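Local structure of 3-carboxy-cis,cis-muconate cycloisomerase (Acinetobacter calcoaceticus, 1Q5N) at residues V44-Q49 against S211-A216; Q150-R155 against E357-N362; R236-A241 against S308-M313. The protein is a largely helical enzyme of the fumarase/aspartase superfamily, assembled from four copies of one chain. One frame throughout, in Å; residues are numbered along the deposited sequence.

Overall arrangement
The three contacts are spread along a very elongated, mostly helical chain that assembles as a tetramer. Contacts 1 and 2 lie on opposite sides of the chain's centre, about 67 Å apart between centres, and contact 3 is the most central. Contact 1 pins a loop to helix 210-221; contact 3 begins on the next helix, 235-261, and the nearest atoms of the two are about 11 Å apart. Contact 2 joins strand 151-156 to helix 356-364, about 42 Å from contact 3 between centres, and the chain between its segments includes contact 3. Contacts 2 and 3 both touch the second subunit. In relatives, active sites combine residues of three subunits, and contact 2 probably borders such a region.

Contact 1: residues V44-Q49 against S211-A216; sequences VGVIPQ and SIVVEA
V44 drives its forked end into the hollow between CG2 of I212, CG2 of V213 and CB of A216, on one turn of the helix. Its two methyls divide the work. CG1 leans on I212, with CG1 of V44 only 3.4 Å from CG2 of I212, tighter than usual van der Waals contact, and it also looks across to A216, whose CB lies 4.4 Å from the same V44 CG1. CG2 of V44, set between its own backbone N and carbonyl carbon (chi1 -63° for CG1), faces V213 instead, 3.8 Å from CG2 of that residue. From the helix side, CG2 of V213 sits against the paired CG2 methyls of V44 and V46, touching CG2 of V46 at 3.7 Å, and both valine pairs cross at about a right angle.

The setting is a loop-on-helix packing within the mainly helical architecture of the lyase family. The loop following helix 23-43 leads to helix 49-59, and its V44 and V46 rest on helix 210-221, with V213 and A216 also packing against helix 23-43 at Q41 and A40. The positive phi of G45 (95°), a residue without a CB to strike the carbonyl O of V44, accompanies a turn in which V44 and V46 both point toward the helix. I212 offers the contact its CG2 branch, while CG1 and CD1 run off in another direction. V46 is backed by W106, and at the start of the helical segment the hydroxyl of S211 is hydrogen-bonded to D440 and N437 of the second subunit.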
loop_
_atom_site.group_PDB
_atom_site.type_symbol
_atom_site.label_atom_id
_atom_site.label_comp_id
_atom_site.label_asym_id
_atom_site.label_seq_id
_atom_site.Cartn_x
_atom_site.Cartn_y
_atom_site.Cartn_z
ATOM N N VAL A 44 -21.569 -8.593 -40.604
ATOM C CA VAL A 44 -22.954 -8.860 -40.201
ATOM C C VAL A 44 -23.932 -7.844 -40.802
ATOM O O VAL A 44 -25.101 -7.782 -40.413
ATOM C CB VAL A 44 -23.143 -8.836 -38.662
ATOM C CG1 VAL A 44 -22.337 -9.934 -38.023
ATOM C CG2 VAL A 44 -22.759 -7.468 -38.102
ATOM N N GLY A 45 -23.444 -7.023 -41.725
ATOM C CA GLY A 45 -24.320 -6.056 -42.341
ATOM C C GLY A 45 -24.370 -4.650 -41.773
ATOM O O GLY A 45 -24.811 -3.737 -42.467
ATOM N N VAL A 46 -23.923 -4.426 -40.545
ATOM C CA VAL A 46 -23.994 -3.072 -39.995
ATOM C C VAL A 46 -23.282 -1.978 -40.812
ATOM O O VAL A 46 -23.683 -0.824 -40.760
ATOM C CB VAL A 46 -23.514 -3.059 -38.538
ATOM C CG1 VAL A 46 -23.590 -1.640 -37.956
ATOM C CG2 VAL A 46 -24.370 -4.039 -37.736
ATOM N N ILE A 47 -22.207 -2.288 -41.525
ATOM C CA ILE A 47 -21.612 -1.250 -42.367
ATOM C C ILE A 47 -21.226 -1.949 -43.659
ATOM O O ILE A 47 -21.040 -3.174 -43.683
ATOM C CB ILE A 47 -20.353 -0.547 -41.773
ATOM C CG1 ILE A 47 -19.180 -1.524 -41.731
ATOM C CG2 ILE A 47 -20.695 0.091 -40.427
ATOM C CD1 ILE A 47 -17.873 -0.885 -41.405
ATOM N N PRO A 48 -21.112 -1.183 -44.755
ATOM C CA PRO A 48 -20.749 -1.781 -46.047
ATOM C C PRO A 48 -19.369 -2.393 -46.091
ATOM O O PRO A 48 -18.393 -1.793 -45.628
ATOM C CB PRO A 48 -20.897 -0.624 -47.023
ATOM C CG PRO A 48 -20.622 0.595 -46.161
ATOM C CD PRO A 48 -21.305 0.274 -44.861
ATOM N N GLN A 49 -19.309 -3.593 -46.650
ATOM C CA GLN A 49 -18.068 -4.320 -46.789
ATOM C C GLN A 49 -17.045 -3.454 -47.472
ATOM O O GLN A 49 -15.837 -3.614 -47.268
ATOM C CB GLN A 49 -18.260 -5.573 -47.626
ATOM C CG GLN A 49 -16.944 -6.297 -47.873
ATOM C CD GLN A 49 -16.277 -6.770 -46.572
ATOM O OE1 GLN A 49 -16.915 -7.469 -45.755
ATOM N NE2 GLN A 49 -14.991 -6.403 -46.374
ATOM N N SER A 211 -25.692 -7.655 -29.894
ATOM C CA SER A 211 -25.141 -8.955 -29.533
ATOM C C SER A 211 -24.433 -9.643 -30.716
ATOM O O SER A 211 -23.382 -10.246 -30.551
ATOM C CB SER A 211 -26.235 -9.834 -28.992
ATOM O OG SER A 211 -27.085 -9.103 -28.132
ATOM N N ILE A 212 -25.000 -9.514 -31.906
ATOM C CA ILE A 212 -24.426 -10.090 -33.120
ATOM C C ILE A 212 -23.051 -9.440 -33.368
ATOM O O ILE A 212 -22.057 -10.133 -33.671
ATOM C CB ILE A 212 -25.379 -9.798 -34.324
ATOM C CG1 ILE A 212 -26.759 -10.422 -34.056
ATOM C CG2 ILE A 212 -24.740 -10.144 -35.597
ATOM C CD1 ILE A 212 -27.735 -9.463 -33.081
ATOM N N VAL A 213 -22.968 -8.116 -33.250
ATOM C CA VAL A 213 -21.686 -7.469 -33.481
ATOM C C VAL A 213 -20.584 -7.803 -32.430
ATOM O O VAL A 213 -19.421 -7.957 -32.788
ATOM C CB VAL A 213 -21.824 -5.960 -33.565
ATOM C CG1 VAL A 213 -20.442 -5.332 -33.667
ATOM C CG2 VAL A 213 -22.637 -5.582 -34.801
ATOM N N VAL A 214 -20.942 -7.946 -31.155
ATOM C CA VAL A 214 -19.950 -8.236 -30.115
ATOM C C VAL A 214 -19.378 -9.614 -30.372
ATOM O O VAL A 214 -18.162 -9.839 -30.259
ATOM C CB VAL A 214 -20.575 -8.214 -28.683
ATOM C CG1 VAL A 214 -19.497 -8.460 -27.618
ATOM C CG2 VAL A 214 -21.195 -6.872 -28.435
ATOM N N GLU A 215 -20.252 -10.542 -30.730
ATOM C CA GLU A 215 -19.819 -11.891 -30.997
ATOM C C GLU A 215 -18.771 -11.950 -32.115
ATOM O O GLU A 215 -17.729 -12.597 -31.973
ATOM C CB GLU A 215 -21.036 -12.721 -31.330
ATOM C CG GLU A 215 -20.739 -14.095 -31.842
ATOM C CD GLU A 215 -22.029 -14.784 -32.220
ATOM O OE1 GLU A 215 -22.764 -14.223 -33.088
ATOM O OE2 GLU A 215 -22.316 -15.858 -31.636
ATOM N N ALA A 216 -19.027 -11.242 -33.204
ATOM C CA ALA A 216 -18.102 -11.240 -34.324
ATOM C C ALA A 216 -16.858 -10.398 -34.037
ATOM O O ALA A 216 -15.805 -10.605 -34.633
ATOM C CB ALA A 216 -18.803 -10.721 -35.594
#

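Contact 2: residues Q150-R155 against E357-N362; sequences QVMMGR and ENMHQN
The guanidinium of R155 meets N362 edge on: CB of N362 lies near the guanidinium plane, 4.1 Å from NH2 of R155, and the asparagine amide is turned 68° against that plane. The two groups are joined through a third, since OE2 of E268 forms a salt bridge with R155 NH2 and accepts a hydrogen bond from N362 ND2. R155 NH2 has a further salt bridge to E265 of the third subunit, and N362 ND2 also reaches the carbonyl of I266. Over one face of the other flat group, the amide of Q150, the sulfur of M359 sits obliquely, displaced toward the CG and NE2 side, with Q150 CG nearest at 3.6 Å from M359 SD. A bend at chi2 (56°) brings Q150 NE2 back to the carbonyl O of V151 at 3.0 Å, a bond lying nearly in the amide plane that holds the amide's rotation.

M359 reaches from the helix to the strand. Extended beyond CG, it passes CB of M152 and brings its CE to 4.1 Å from SD of M152, while its CB rests 3.8 Å from O of V151. Here the middle strand of a three-stranded antiparallel sheet crosses helix 356-364, the short axes 7.2 Å apart at 54°. The strand probably lies near a multi-subunit active site, as in relatives; separately, a bond from R155 N to E318 of the second subunit places it at an interface.

One water spans the backbones, accepting from M153 N at 2.9 Å and donating to M359 O at 3.0 Å. Direct contact is mostly van der Waals, much of it by M359, whereas E268, together with E265 of the third subunit, probably offsets the buried charge of R155.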
loop_
_atom_site.group_PDB
_atom_site.type_symbol
_atom_site.label_atom_id
_atom_site.label_comp_id
_atom_site.label_asym_id
_atom_site.label_seq_id
_atom_site.Cartn_x
_atom_site.Cartn_y
_atom_site.Cartn_z
ATOM N N GLN A 150 23.764 -32.159 -2.479
ATOM C CA GLN A 150 24.700 -31.172 -1.980
ATOM C C GLN A 150 24.205 -30.689 -0.598
ATOM O O GLN A 150 23.281 -29.844 -0.500
ATOM C CB GLN A 150 24.782 -30.007 -2.938
ATOM C CG GLN A 150 25.648 -28.903 -2.408
ATOM C CD GLN A 150 27.068 -29.427 -2.057
ATOM O OE1 GLN A 150 27.809 -29.875 -2.947
ATOM N NE2 GLN A 150 27.438 -29.385 -0.738
ATOM N N VAL A 151 24.796 -31.237 0.468
ATOM C CA VAL A 151 24.430 -30.851 1.827
ATOM C C VAL A 151 24.825 -29.392 2.211
ATOM O O VAL A 151 25.876 -28.889 1.799
ATOM C CB VAL A 151 25.068 -31.834 2.842
ATOM C CG1 VAL A 151 24.795 -31.351 4.226
ATOM C CG2 VAL A 151 24.448 -33.231 2.681
ATOM N N MET A 152 23.972 -28.716 2.980
ATOM C CA MET A 152 24.260 -27.332 3.425
ATOM C C MET A 152 23.379 -27.061 4.631
ATOM O O MET A 152 22.496 -27.862 4.937
ATOM C CB MET A 152 23.938 -26.316 2.334
ATOM C CG MET A 152 22.458 -26.350 1.983
ATOM S SD MET A 152 21.991 -25.102 0.777
ATOM C CE MET A 152 22.058 -23.593 1.871
ATOM N N MET A 153 23.590 -25.957 5.340
ATOM C CA MET A 153 22.729 -25.721 6.506
ATOM C C MET A 153 21.350 -25.115 6.216
ATOM O O MET A 153 21.201 -24.227 5.358
ATOM C CB MET A 153 23.463 -24.824 7.515
ATOM C CG MET A 153 24.710 -25.474 8.159
ATOM S SD MET A 153 24.256 -27.034 9.023
ATOM C CE MET A 153 22.997 -26.507 10.176
ATOM N N GLY A 154 20.332 -25.634 6.892
ATOM C CA GLY A 154 19.006 -25.027 6.798
ATOM C C GLY A 154 19.064 -23.932 7.881
ATOM O O GLY A 154 19.675 -24.116 8.958
ATOM N N ARG A 155 18.446 -22.784 7.624
ATOM C CA ARG A 155 18.492 -21.642 8.557
ATOM C C ARG A 155 17.088 -21.131 8.863
ATOM O O ARG A 155 16.254 -20.883 7.947
ATOM C CB ARG A 155 19.356 -20.507 7.940
ATOM C CG ARG A 155 20.826 -20.951 7.662
ATOM C CD ARG A 155 21.572 -20.033 6.693
ATOM N NE ARG A 155 23.022 -20.328 6.647
ATOM C CZ ARG A 155 23.672 -20.909 5.630
ATOM N NH1 ARG A 155 23.034 -21.289 4.522
ATOM N NH2 ARG A 155 24.994 -21.101 5.714
ATOM N N GLU A 357 32.687 -26.258 -0.873
ATOM C CA GLU A 357 33.582 -26.196 0.270
ATOM C C GLU A 357 33.111 -25.275 1.370
ATOM O O GLU A 357 33.207 -25.619 2.558
ATOM C CB GLU A 357 34.940 -25.742 -0.157
ATOM C CG GLU A 357 35.777 -26.887 -0.505
ATOM C CD GLU A 357 37.111 -26.406 -0.978
ATOM O OE1 GLU A 357 37.867 -25.822 -0.127
ATOM O OE2 GLU A 357 37.372 -26.598 -2.205
ATOM N N ASN A 358 32.642 -24.089 0.968
ATOM C CA ASN A 358 32.083 -23.125 1.922
ATOM C C ASN A 358 30.836 -23.733 2.568
ATOM O O ASN A 358 30.630 -23.583 3.765
ATOM C CB ASN A 358 31.791 -21.795 1.227
ATOM C CG ASN A 358 33.075 -21.036 0.950
ATOM O OD1 ASN A 358 34.082 -21.307 1.600
ATOM N ND2 ASN A 358 33.057 -20.094 0.015
ATOM N N MET A 359 30.039 -24.472 1.802
ATOM C CA MET A 359 28.871 -25.109 2.402
ATOM C C MET A 359 29.306 -26.109 3.465
ATOM O O MET A 359 28.705 -26.200 4.557
ATOM C CB MET A 359 28.039 -25.826 1.358
ATOM C CG MET A 359 27.289 -24.891 0.467
ATOM S SD MET A 359 26.387 -25.780 -0.862
ATOM C CE MET A 359 25.261 -24.501 -1.542
ATOM N N HIS A 360 30.374 -26.850 3.154
ATOM C CA HIS A 360 30.887 -27.863 4.084
ATOM C C HIS A 360 31.421 -27.162 5.324
ATOM O O HIS A 360 31.118 -27.554 6.443
ATOM C CB HIS A 360 32.000 -28.705 3.437
ATOM C CG HIS A 360 32.745 -29.542 4.433
ATOM N ND1 HIS A 360 32.210 -30.699 4.979
ATOM C CD2 HIS A 360 33.897 -29.303 5.117
ATOM C CE1 HIS A 360 32.994 -31.123 5.957
ATOM N NE2 HIS A 360 34.021 -30.295 6.064
ATOM N N GLN A 361 32.231 -26.132 5.112
ATOM C CA GLN A 361 32.744 -25.329 6.205
ATOM C C GLN A 361 31.698 -24.690 7.099
ATOM O O GLN A 361 31.892 -24.647 8.288
ATOM C CB GLN A 361 33.575 -24.182 5.702
ATOM C CG GLN A 361 34.934 -24.597 5.338
ATOM C CD GLN A 361 35.945 -23.521 5.686
ATOM O OE1 GLN A 361 35.570 -22.336 5.879
ATOM N NE2 GLN A 361 37.240 -23.910 5.763
ATOM N N ASN A 362 30.598 -24.173 6.559
ATOM C CA ASN A 362 29.674 -23.527 7.439
ATOM C C ASN A 362 28.955 -24.568 8.265
ATOM O O ASN A 362 28.482 -24.270 9.368
ATOM C CB ASN A 362 28.731 -22.616 6.635
ATOM C CG ASN A 362 29.507 -21.547 5.887
ATOM O OD1 ASN A 362 30.578 -21.107 6.378
ATOM N ND2 ASN A 362 29.015 -21.131 4.697
HETATM O O HOH W 1 26.130 -24.767 4.800
#

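Contact 3: residues R236-A241 against S308-M313; sequences RIVEIA and SIYQSM
V238 reaches from helix 235-261 toward helix 290-311, a helix-helix packing in the long helical bundle at the centre of the superfamily fold. Its CB is aimed at the partner helix, and the two methyls part from there to different neighbours. CG1, anti to the backbone N (chi1 -179°), comes down on one face of the Y310 ring in a CH-pi contact, 3.6 Å from the ring centroid and 17° off the normal, its offset bringing it nearest CE1 and CZ. The hydroxyl at the far end of that ring is hydrogen-bonded to the carbonyl of S242 of the second subunit, which helps to hold the ring in place. CG2 lies against the CG-SD bond of M313, with V238 CG2 at 3.6 Å from M313 SD; the bent methionine chain carries CE farther off. The same methyl lies 3.8 Å from the backbone O of I309 and 4.0 Å from CD1 of I309.

I246 of the second subunit also packs on V238, so the buried joint extends into the tetramer. I309 also touches I237 and A241 of the same helix: its CG2 lies 3.8 Å from CB of A241, and its CD1 is 3.8 Å from CG2 of I237.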
loop_
_atom_site.group_PDB
_atom_site.type_symbol
_atom_site.label_atom_id
_atom_site.label_comp_id
_atom_site.label_asym_id
_atom_site.label_seq_id
_atom_site.Cartn_x
_atom_site.Cartn_y
_atom_site.Cartn_z
ATOM N N ARG A 236 -11.415 -8.530 -13.686
ATOM C CA ARG A 236 -10.492 -9.186 -14.616
ATOM C C ARG A 236 -9.072 -8.550 -14.675
ATOM O O ARG A 236 -8.055 -9.269 -14.837
ATOM C CB ARG A 236 -11.087 -9.233 -16.030
ATOM C CG ARG A 236 -12.188 -10.250 -16.193
ATOM C CD ARG A 236 -12.961 -9.983 -17.513
ATOM N NE ARG A 236 -14.115 -10.876 -17.687
ATOM C CZ ARG A 236 -15.386 -10.540 -17.469
ATOM N NH1 ARG A 236 -15.710 -9.313 -17.064
ATOM N NH2 ARG A 236 -16.334 -11.444 -17.661
ATOM N N ILE A 237 -9.013 -7.223 -14.538
ATOM C CA ILE A 237 -7.758 -6.496 -14.558
ATOM C C ILE A 237 -6.961 -6.820 -13.270
ATOM O O ILE A 237 -5.743 -7.134 -13.316
ATOM C CB ILE A 237 -8.008 -4.957 -14.608
ATOM C CG1 ILE A 237 -8.744 -4.573 -15.913
ATOM C CG2 ILE A 237 -6.691 -4.188 -14.494
ATOM C CD1 ILE A 237 -8.039 -4.984 -17.187
ATOM N N VAL A 238 -7.655 -6.745 -12.136
ATOM C CA VAL A 238 -7.045 -6.978 -10.855
ATOM C C VAL A 238 -6.528 -8.390 -10.795
ATOM O O VAL A 238 -5.416 -8.641 -10.295
ATOM C CB VAL A 238 -8.069 -6.738 -9.728
ATOM C CG1 VAL A 238 -7.432 -6.965 -8.350
ATOM C CG2 VAL A 238 -8.572 -5.312 -9.832
ATOM N N GLU A 239 -7.319 -9.317 -11.345
ATOM C CA GLU A 239 -6.960 -10.720 -11.292
ATOM C C GLU A 239 -5.638 -10.984 -11.991
ATOM O O GLU A 239 -4.787 -11.728 -11.463
ATOM C CB GLU A 239 -8.088 -11.578 -11.858
ATOM C CG GLU A 239 -7.801 -13.079 -11.826
ATOM C CD GLU A 239 -9.022 -13.945 -12.091
ATOM O OE1 GLU A 239 -9.920 -13.563 -12.861
ATOM O OE2 GLU A 239 -9.083 -15.028 -11.527
ATOM N N ILE A 240 -5.451 -10.354 -13.154
ATOM C CA ILE A 240 -4.196 -10.510 -13.884
ATOM C C ILE A 240 -3.041 -9.933 -13.015
ATOM O O ILE A 240 -1.997 -10.579 -12.865
ATOM C CB ILE A 240 -4.257 -9.775 -15.239
ATOM C CG1 ILE A 240 -5.203 -10.516 -16.191
ATOM C CG2 ILE A 240 -2.857 -9.737 -15.923
ATOM C CD1 ILE A 240 -5.547 -9.647 -17.439
ATOM N N ALA A 241 -3.232 -8.739 -12.442
ATOM C CA ALA A 241 -2.190 -8.123 -11.586
ATOM C C ALA A 241 -1.894 -9.022 -10.378
ATOM O O ALA A 241 -0.744 -9.192 -10.016
ATOM C CB ALA A 241 -2.610 -6.678 -11.075
ATOM N N SER A 308 -2.724 -0.005 -5.221
ATOM C CA SER A 308 -3.339 0.837 -6.209
ATOM C C SER A 308 -4.396 0.167 -7.154
ATOM O O SER A 308 -5.506 0.710 -7.369
ATOM C CB SER A 308 -2.244 1.470 -7.060
ATOM O OG SER A 308 -2.831 2.279 -8.035
ATOM N N ILE A 309 -4.043 -1.001 -7.692
ATOM C CA ILE A 309 -4.870 -1.708 -8.619
ATOM C C ILE A 309 -6.144 -2.155 -7.868
ATOM O O ILE A 309 -7.246 -2.068 -8.434
ATOM C CB ILE A 309 -3.995 -2.832 -9.299
ATOM C CG1 ILE A 309 -4.245 -2.842 -10.803
ATOM C CG2 ILE A 309 -4.256 -4.137 -8.747
ATOM C CD1 ILE A 309 -5.656 -2.900 -11.098
ATOM N N TYR A 310 -6.017 -2.581 -6.600
ATOM C CA TYR A 310 -7.188 -2.930 -5.799
ATOM C C TYR A 310 -8.074 -1.707 -5.474
ATOM O O TYR A 310 -9.296 -1.840 -5.502
ATOM C CB TYR A 310 -6.779 -3.624 -4.506
ATOM C CG TYR A 310 -6.620 -5.131 -4.683
ATOM C CD1 TYR A 310 -7.736 -5.991 -4.648
ATOM C CD2 TYR A 310 -5.350 -5.693 -4.954
ATOM C CE1 TYR A 310 -7.595 -7.355 -4.882
ATOM C CE2 TYR A 310 -5.206 -7.060 -5.195
ATOM C CZ TYR A 310 -6.313 -7.878 -5.154
ATOM O OH TYR A 310 -6.127 -9.206 -5.376
ATOM N N GLN A 311 -7.495 -0.538 -5.148
ATOM C CA GLN A 311 -8.339 0.645 -4.919
ATOM C C GLN A 311 -9.098 0.959 -6.246
ATOM O O GLN A 311 -10.216 1.424 -6.212
ATOM C CB GLN A 311 -7.554 1.926 -4.629
ATOM C CG GLN A 311 -6.835 2.106 -3.346
ATOM C CD GLN A 311 -6.010 3.427 -3.429
ATOM O OE1 GLN A 311 -6.612 4.505 -3.569
ATOM N NE2 GLN A 311 -4.651 3.335 -3.380
ATOM N N SER A 312 -8.479 0.729 -7.404
ATOM C CA SER A 312 -9.135 1.003 -8.660
ATOM C C SER A 312 -10.440 0.243 -8.946
ATOM O O SER A 312 -11.119 0.535 -9.930
ATOM C CB SER A 312 -8.169 0.806 -9.832
ATOM O OG SER A 312 -7.402 1.983 -10.017
ATOM N N MET A 313 -10.783 -0.731 -8.107
ATOM C CA MET A 313 -12.053 -1.462 -8.277
ATOM C C MET A 313 -13.235 -0.583 -7.939
ATOM O O MET A 313 -14.337 -0.823 -8.436
ATOM C CB MET A 313 -12.100 -2.692 -7.354
ATOM C CG MET A 313 -10.998 -3.652 -7.758
ATOM S SD MET A 313 -11.432 -5.306 -7.655
ATOM C CE MET A 313 -12.876 -5.378 -8.710
#